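Local coordinates for paenibacillus xanthan lyase (Paenibacillus, PDB 6F2P), which cleaves the polysaccharide xanthan as a lyase, probably by the beta-elimination typical of polysaccharide lyase family 8, at residues A[267-281]-A[290-302]. Residues are numbered along the deposited sequence; the frame is centred on the assembly and turned at random.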
loop_
_atom_site.group_PDB
_atom_site.type_symbol
_atom_site.label_atom_id
_atom_site.label_comp_id
_atom_site.label_asym_id
_atom_site.label_seq_id
_atom_site.Cartn_x
_atom_site.Cartn_y
_atom_site.Cartn_z
ATOM N N TYR A 267 -0.840 -16.050 1.880
ATOM C CA TYR A 267 -1.560 -16.933 2.811
ATOM C C TYR A 267 -0.866 -17.194 4.141
ATOM O O TYR A 267 -1.451 -16.970 5.196
ATOM C CB TYR A 267 -2.029 -18.215 2.108
ATOM C CG TYR A 267 -3.081 -17.819 1.126
ATOM C CD1 TYR A 267 -4.383 -17.584 1.548
ATOM C CD2 TYR A 267 -2.760 -17.566 -0.196
ATOM C CE1 TYR A 267 -5.344 -17.150 0.670
ATOM C CE2 TYR A 267 -3.720 -17.132 -1.086
ATOM C CZ TYR A 267 -5.006 -16.922 -0.642
ATOM O OH TYR A 267 -5.963 -16.481 -1.512
ATOM N N GLU A 268 0.386 -17.623 4.090
ATOM C CA GLU A 268 1.151 -17.853 5.306
ATOM C C GLU A 268 1.120 -16.670 6.295
ATOM O O GLU A 268 0.955 -16.881 7.499
ATOM C CB GLU A 268 2.593 -18.264 4.970
ATOM C CG GLU A 268 3.354 -18.820 6.156
ATOM C CD GLU A 268 4.804 -19.076 5.845
ATOM O OE1 GLU A 268 5.282 -18.539 4.829
ATOM O OE2 GLU A 268 5.467 -19.817 6.605
ATOM N N PRO A 269 1.265 -15.424 5.803
ATOM C CA PRO A 269 1.250 -14.359 6.815
ATOM C C PRO A 269 -0.130 -14.164 7.448
ATOM O O PRO A 269 -0.246 -13.555 8.515
ATOM C CB PRO A 269 1.642 -13.097 6.025
ATOM C CG PRO A 269 2.203 -13.587 4.734
ATOM C CD PRO A 269 1.538 -14.902 4.452
ATOM N N PHE A 270 -1.168 -14.674 6.794
ATOM C CA PHE A 270 -2.527 -14.442 7.263
ATOM C C PHE A 270 -3.114 -15.618 8.007
ATOM O O PHE A 270 -4.282 -15.583 8.401
ATOM C CB PHE A 270 -3.448 -14.035 6.113
ATOM C CG PHE A 270 -3.100 -12.711 5.510
ATOM C CD1 PHE A 270 -3.259 -11.545 6.241
ATOM C CD2 PHE A 270 -2.604 -12.631 4.220
ATOM C CE1 PHE A 270 -2.934 -10.321 5.691
ATOM C CE2 PHE A 270 -2.284 -11.418 3.667
ATOM C CZ PHE A 270 -2.450 -10.259 4.402
ATOM N N ILE A 271 -2.317 -16.664 8.199
ATOM C CA ILE A 271 -2.762 -17.764 9.044
ATOM C C ILE A 271 -2.028 -17.707 10.356
ATOM O O ILE A 271 -0.822 -17.964 10.415
ATOM C CB ILE A 271 -2.547 -19.143 8.407
ATOM C CG1 ILE A 271 -3.428 -19.290 7.173
ATOM C CG2 ILE A 271 -2.873 -20.260 9.414
ATOM C CD1 ILE A 271 -3.156 -20.542 6.411
ATOM N N TYR A 272 -2.751 -17.340 11.407
ATOM C CA TYR A 272 -2.152 -17.335 12.721
ATOM C C TYR A 272 -2.642 -18.537 13.499
ATOM O O TYR A 272 -3.798 -18.589 13.907
ATOM C CB TYR A 272 -2.440 -16.037 13.473
ATOM C CG TYR A 272 -1.492 -15.851 14.626
ATOM C CD1 TYR A 272 -0.215 -15.338 14.421
ATOM C CD2 TYR A 272 -1.849 -16.232 15.911
ATOM C CE1 TYR A 272 0.665 -15.184 15.464
ATOM C CE2 TYR A 272 -0.972 -16.080 16.970
ATOM C CZ TYR A 272 0.284 -15.558 16.740
ATOM O OH TYR A 272 1.158 -15.409 17.793
ATOM N N LYS A 273 -1.757 -19.512 13.672
ATOM C CA LYS A 273 -2.061 -20.711 14.445
ATOM C C LYS A 273 -3.431 -21.320 14.121
ATOM O O LYS A 273 -4.201 -21.672 15.016
ATOM C CB LYS A 273 -1.916 -20.414 15.936
ATOM C CG LYS A 273 -0.511 -19.957 16.308
ATOM C CD LYS A 273 -0.389 -19.678 17.791
ATOM C CE LYS A 273 1.042 -19.356 18.161
ATOM N NZ LYS A 273 1.208 -19.215 19.636
ATOM N N GLY A 274 -3.729 -21.418 12.830
ATOM C CA GLY A 274 -4.938 -22.078 12.374
ATOM C C GLY A 274 -6.089 -21.134 12.109
ATOM O O GLY A 274 -7.179 -21.563 11.729
ATOM N N ASN A 275 -5.846 -19.846 12.317
ATOM C CA ASN A 275 -6.858 -18.820 12.114
ATOM C C ASN A 275 -6.539 -17.957 10.903
ATOM O O ASN A 275 -5.513 -17.280 10.867
ATOM C CB ASN A 275 -6.952 -17.939 13.358
ATOM C CG ASN A 275 -7.415 -18.701 14.573
ATOM O OD1 ASN A 275 -8.346 -19.503 14.497
ATOM N ND2 ASN A 275 -6.766 -18.465 15.701
ATOM N N LEU A 276 -7.413 -17.981 9.906
ATOM C CA LEU A 276 -7.251 -17.108 8.757
ATOM C C LEU A 276 -7.757 -15.751 9.180
ATOM O O LEU A 276 -8.908 -15.629 9.577
ATOM C CB LEU A 276 -8.060 -17.635 7.577
ATOM C CG LEU A 276 -7.919 -16.899 6.244
ATOM C CD1 LEU A 276 -6.470 -16.798 5.832
ATOM C CD2 LEU A 276 -8.732 -17.615 5.165
ATOM N N MET A 277 -6.900 -14.738 9.119
ATOM C CA MET A 277 -7.241 -13.411 9.642
ATOM C C MET A 277 -8.480 -12.802 8.991
ATOM O O MET A 277 -8.562 -12.689 7.769
ATOM C CB MET A 277 -6.055 -12.455 9.505
ATOM C CG MET A 277 -4.862 -12.854 10.342
ATOM S SD MET A 277 -3.528 -11.652 10.257
ATOM C CE MET A 277 -2.329 -12.479 11.288
ATOM N N ASP A 278 -9.435 -12.405 9.825
ATOM C CA ASP A 278 -10.721 -11.893 9.352
ATOM C C ASP A 278 -10.617 -10.633 8.494
ATOM O O ASP A 278 -11.501 -10.354 7.680
ATOM C CB ASP A 278 -11.638 -11.619 10.539
ATOM C CG ASP A 278 -12.107 -12.888 11.216
ATOM O OD1 ASP A 278 -12.249 -13.917 10.521
ATOM O OD2 ASP A 278 -12.331 -12.854 12.443
ATOM N N MET A 279 -9.542 -9.869 8.671
ATOM C CA MET A 279 -9.420 -8.607 7.965
ATOM C C MET A 279 -9.229 -8.794 6.460
ATOM O O MET A 279 -9.434 -7.858 5.693
ATOM C CB MET A 279 -8.308 -7.752 8.560
ATOM C CG MET A 279 -6.896 -8.234 8.273
ATOM S SD MET A 279 -5.686 -7.155 9.071
ATOM C CE MET A 279 -4.144 -7.872 8.494
ATOM N N VAL A 280 -8.854 -9.999 6.031
ATOM C CA VAL A 280 -8.764 -10.276 4.599
ATOM C C VAL A 280 -9.899 -11.151 4.087
ATOM O O VAL A 280 -9.833 -11.634 2.954
ATOM C CB VAL A 280 -7.423 -10.949 4.186
ATOM C CG1 VAL A 280 -6.231 -10.086 4.591
ATOM C CG2 VAL A 280 -7.313 -12.354 4.761
ATOM N N ARG A 281 -10.930 -11.363 4.904
ATOM C CA ARG A 281 -12.009 -12.258 4.507
ATOM C C ARG A 281 -13.258 -11.514 4.038
ATOM O O ARG A 281 -14.295 -12.131 3.766
ATOM C CB ARG A 281 -12.344 -13.251 5.623
ATOM C CG ARG A 281 -11.171 -14.118 6.023
ATOM C CD ARG A 281 -11.585 -15.327 6.842
ATOM N NE ARG A 281 -12.441 -14.991 7.978
ATOM C CZ ARG A 281 -13.724 -15.342 8.080
ATOM N NH1 ARG A 281 -14.301 -16.041 7.114
ATOM N NH2 ARG A 281 -14.435 -14.998 9.149
ATOM N N LEU A 290 -18.346 -20.240 8.917
ATOM C CA LEU A 290 -17.086 -19.951 8.260
ATOM C C LEU A 290 -16.285 -18.918 9.038
ATOM O O LEU A 290 -15.760 -17.957 8.471
ATOM C CB LEU A 290 -17.349 -19.470 6.840
ATOM C CG LEU A 290 -16.239 -19.673 5.817
ATOM C CD1 LEU A 290 -15.710 -21.104 5.862
ATOM C CD2 LEU A 290 -16.789 -19.326 4.445
ATOM N N GLN A 291 -16.193 -19.129 10.346
ATOM C CA GLN A 291 -15.366 -18.288 11.196
ATOM C C GLN A 291 -13.881 -18.558 10.933
ATOM O O GLN A 291 -13.533 -19.548 10.284
ATOM C CB GLN A 291 -15.747 -18.498 12.661
ATOM C CG GLN A 291 -17.188 -18.091 12.928
ATOM C CD GLN A 291 -17.650 -18.372 14.345
ATOM O OE1 GLN A 291 -17.267 -17.680 15.289
ATOM N NE2 GLN A 291 -18.490 -19.387 14.497
ATOM N N ASP A 292 -13.015 -17.684 11.437
ATOM C CA ASP A 292 -11.600 -17.673 11.042
ATOM C C ASP A 292 -10.875 -19.027 11.082
ATOM O O ASP A 292 -10.102 -19.350 10.164
ATOM C CB ASP A 292 -10.811 -16.578 11.789
ATOM C CG ASP A 292 -10.707 -16.826 13.286
ATOM O OD1 ASP A 292 -11.422 -17.707 13.811
ATOM O OD2 ASP A 292 -9.899 -16.123 13.936
ATOM N N ASP A 293 -11.138 -19.827 12.115
ATOM C CA ASP A 293 -10.515 -21.149 12.204
ATOM C C ASP A 293 -11.058 -22.120 11.156
ATOM O O ASP A 293 -10.308 -22.938 10.621
ATOM C CB ASP A 293 -10.626 -21.740 13.610
ATOM C CG ASP A 293 -12.063 -21.997 14.033
ATOM O OD1 ASP A 293 -12.993 -21.364 13.483
ATOM O OD2 ASP A 293 -12.252 -22.833 14.940
ATOM N N LYS A 294 -12.348 -22.020 10.847
ATOM C CA LYS A 294 -12.915 -22.851 9.781
ATOM C C LYS A 294 -12.459 -22.351 8.412
ATOM O O LYS A 294 -12.234 -23.147 7.500
ATOM C CB LYS A 294 -14.453 -22.920 9.859
ATOM C CG LYS A 294 -15.002 -24.061 10.713
ATOM C CD LYS A 294 -15.172 -25.351 9.901
ATOM C CE LYS A 294 -15.903 -26.431 10.701
ATOM N NZ LYS A 294 -16.437 -27.546 9.849
ATOM N N ALA A 295 -12.309 -21.034 8.281
ATOM C CA ALA A 295 -11.928 -20.423 7.008
ATOM C C ALA A 295 -10.523 -20.822 6.606
ATOM O O ALA A 295 -10.179 -20.816 5.427
ATOM C CB ALA A 295 -12.031 -18.907 7.089
ATOM N N ALA A 296 -9.714 -21.163 7.601
ATOM C CA ALA A 296 -8.314 -21.508 7.384
ATOM C C ALA A 296 -8.163 -22.871 6.723
ATOM O O ALA A 296 -7.145 -23.158 6.077
ATOM C CB ALA A 296 -7.572 -21.487 8.705
ATOM N N VAL A 297 -9.184 -23.706 6.896
ATOM C CA VAL A 297 -9.111 -25.103 6.486
ATOM C C VAL A 297 -8.880 -25.303 4.987
ATOM O O VAL A 297 -8.035 -26.105 4.594
ATOM C CB VAL A 297 -10.343 -25.903 6.967
ATOM C CG1 VAL A 297 -10.378 -27.255 6.309
ATOM C CG2 VAL A 297 -10.306 -26.057 8.487
ATOM N N THR A 298 -9.608 -24.565 4.159
ATOM C CA THR A 298 -9.467 -24.671 2.708
ATOM C C THR A 298 -8.052 -24.284 2.256
ATOM O O THR A 298 -7.515 -24.850 1.299
ATOM C CB THR A 298 -10.521 -23.808 1.967
ATOM O OG1 THR A 298 -10.300 -23.883 0.553
ATOM C CG2 THR A 298 -10.428 -22.349 2.399
ATOM N N VAL A 299 -7.445 -23.335 2.963
ATOM C CA VAL A 299 -6.107 -22.885 2.616
ATOM C C VAL A 299 -5.068 -23.940 2.986
ATOM O O VAL A 299 -4.174 -24.257 2.188
ATOM C CB VAL A 299 -5.759 -21.561 3.308
ATOM C CG1 VAL A 299 -4.346 -21.165 2.971
ATOM C CG2 VAL A 299 -6.731 -20.474 2.890
ATOM N N MET A 300 -5.181 -24.475 4.200
ATOM C CA MET A 300 -4.304 -25.561 4.635
ATOM C C MET A 300 -4.409 -26.736 3.669
ATOM O O MET A 300 -3.405 -27.368 3.338
ATOM C CB MET A 300 -4.644 -26.006 6.056
ATOM C CG MET A 300 -4.391 -24.929 7.093
ATOM S SD MET A 300 -4.960 -25.333 8.757
ATOM C CE MET A 300 -4.109 -26.866 9.098
ATOM N N ALA A 301 -5.627 -27.000 3.201
ATOM C CA ALA A 301 -5.872 -28.094 2.266
ATOM C C ALA A 301 -5.212 -27.797 0.938
ATOM O O ALA A 301 -4.625 -28.678 0.316
ATOM C CB ALA A 301 -7.373 -28.321 2.074
ATOM N N SER A 302 -5.310 -26.548 0.508
ATOM C CA SER A 302 -4.719 -26.134 -0.754
ATOM C C SER A 302 -3.204 -26.235 -0.702
ATOM O O SER A 302 -2.566 -26.575 -1.702
ATOM C CB SER A 302 -5.136 -24.704 -1.091
ATOM O OG SER A 302 -6.513 -24.630 -1.422
HETATM O O HOH W 1 -7.917 -23.961 11.746
HETATM O O HOH W 2 -9.618 -13.689 12.848
HETATM O O HOH W 3 -13.905 -15.210 12.906
#
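A beta hairpin with a two-residue type I' turn, Tyr272 to Asn275, lies against the first turns of helix 292-307 in the alpha-helical domain of this polysaccharide lyase, where Gly274, Asn275 and Leu276 meet the helix. The backbone N of Leu276 donates to Asp292 O at 3.0 Å, a nearly straight bond (162°) that reaches the carbonyl from above its plane. Glycine suits position 274 of this turn, because at its positive phi a CB would be jammed against the preceding carbonyl O. Gly274 O receives the CA-H of Asp293, with 3.4 Å between Gly274 O and Asp293 CA, and shares a water with Asp293 O.

Small residues on the helix admit this close approach: Leu276 CB meets the methyl of Ala296, while its CD2 lies over Ala295. With CG1 anti to its backbone N (chi1 177°), Val299 offers that methyl to Ile271 CD1 at 3.7 Å and to Tyr267 CB, and turns CG2 toward Leu276 CD2.

At the start of the helix the contact becomes polar. The Asn275 amide stacks on the Asp292 carboxylate with planes 6° apart; Leu419 O holds Asn275 ND2, and Asn423 ND2 holds Asp292 OD1. Arg281 grips Asp278 OD1 side-on through NE and NH2, both bonds lying close to the guanidinium plane, and its NH1 bonds weakly to Leu290 O at 2.8 Å. Arg281 CD rests on Ala295 CB, 3.6 Å away, so a long side chain with an apolar stem fits here. Asp278 OD2, which also accepts from Trp427 NE1, and Asp292 OD2 stand 4.3 Å apart; one water links Asp278 N to Asp292 OD2, another Asp278 OD2 to Asp292 N. Arg281, Trp427, Asn423, the waters and the helix N-terminus probably ease the repulsion between these carboxylates and favour their ionised forms.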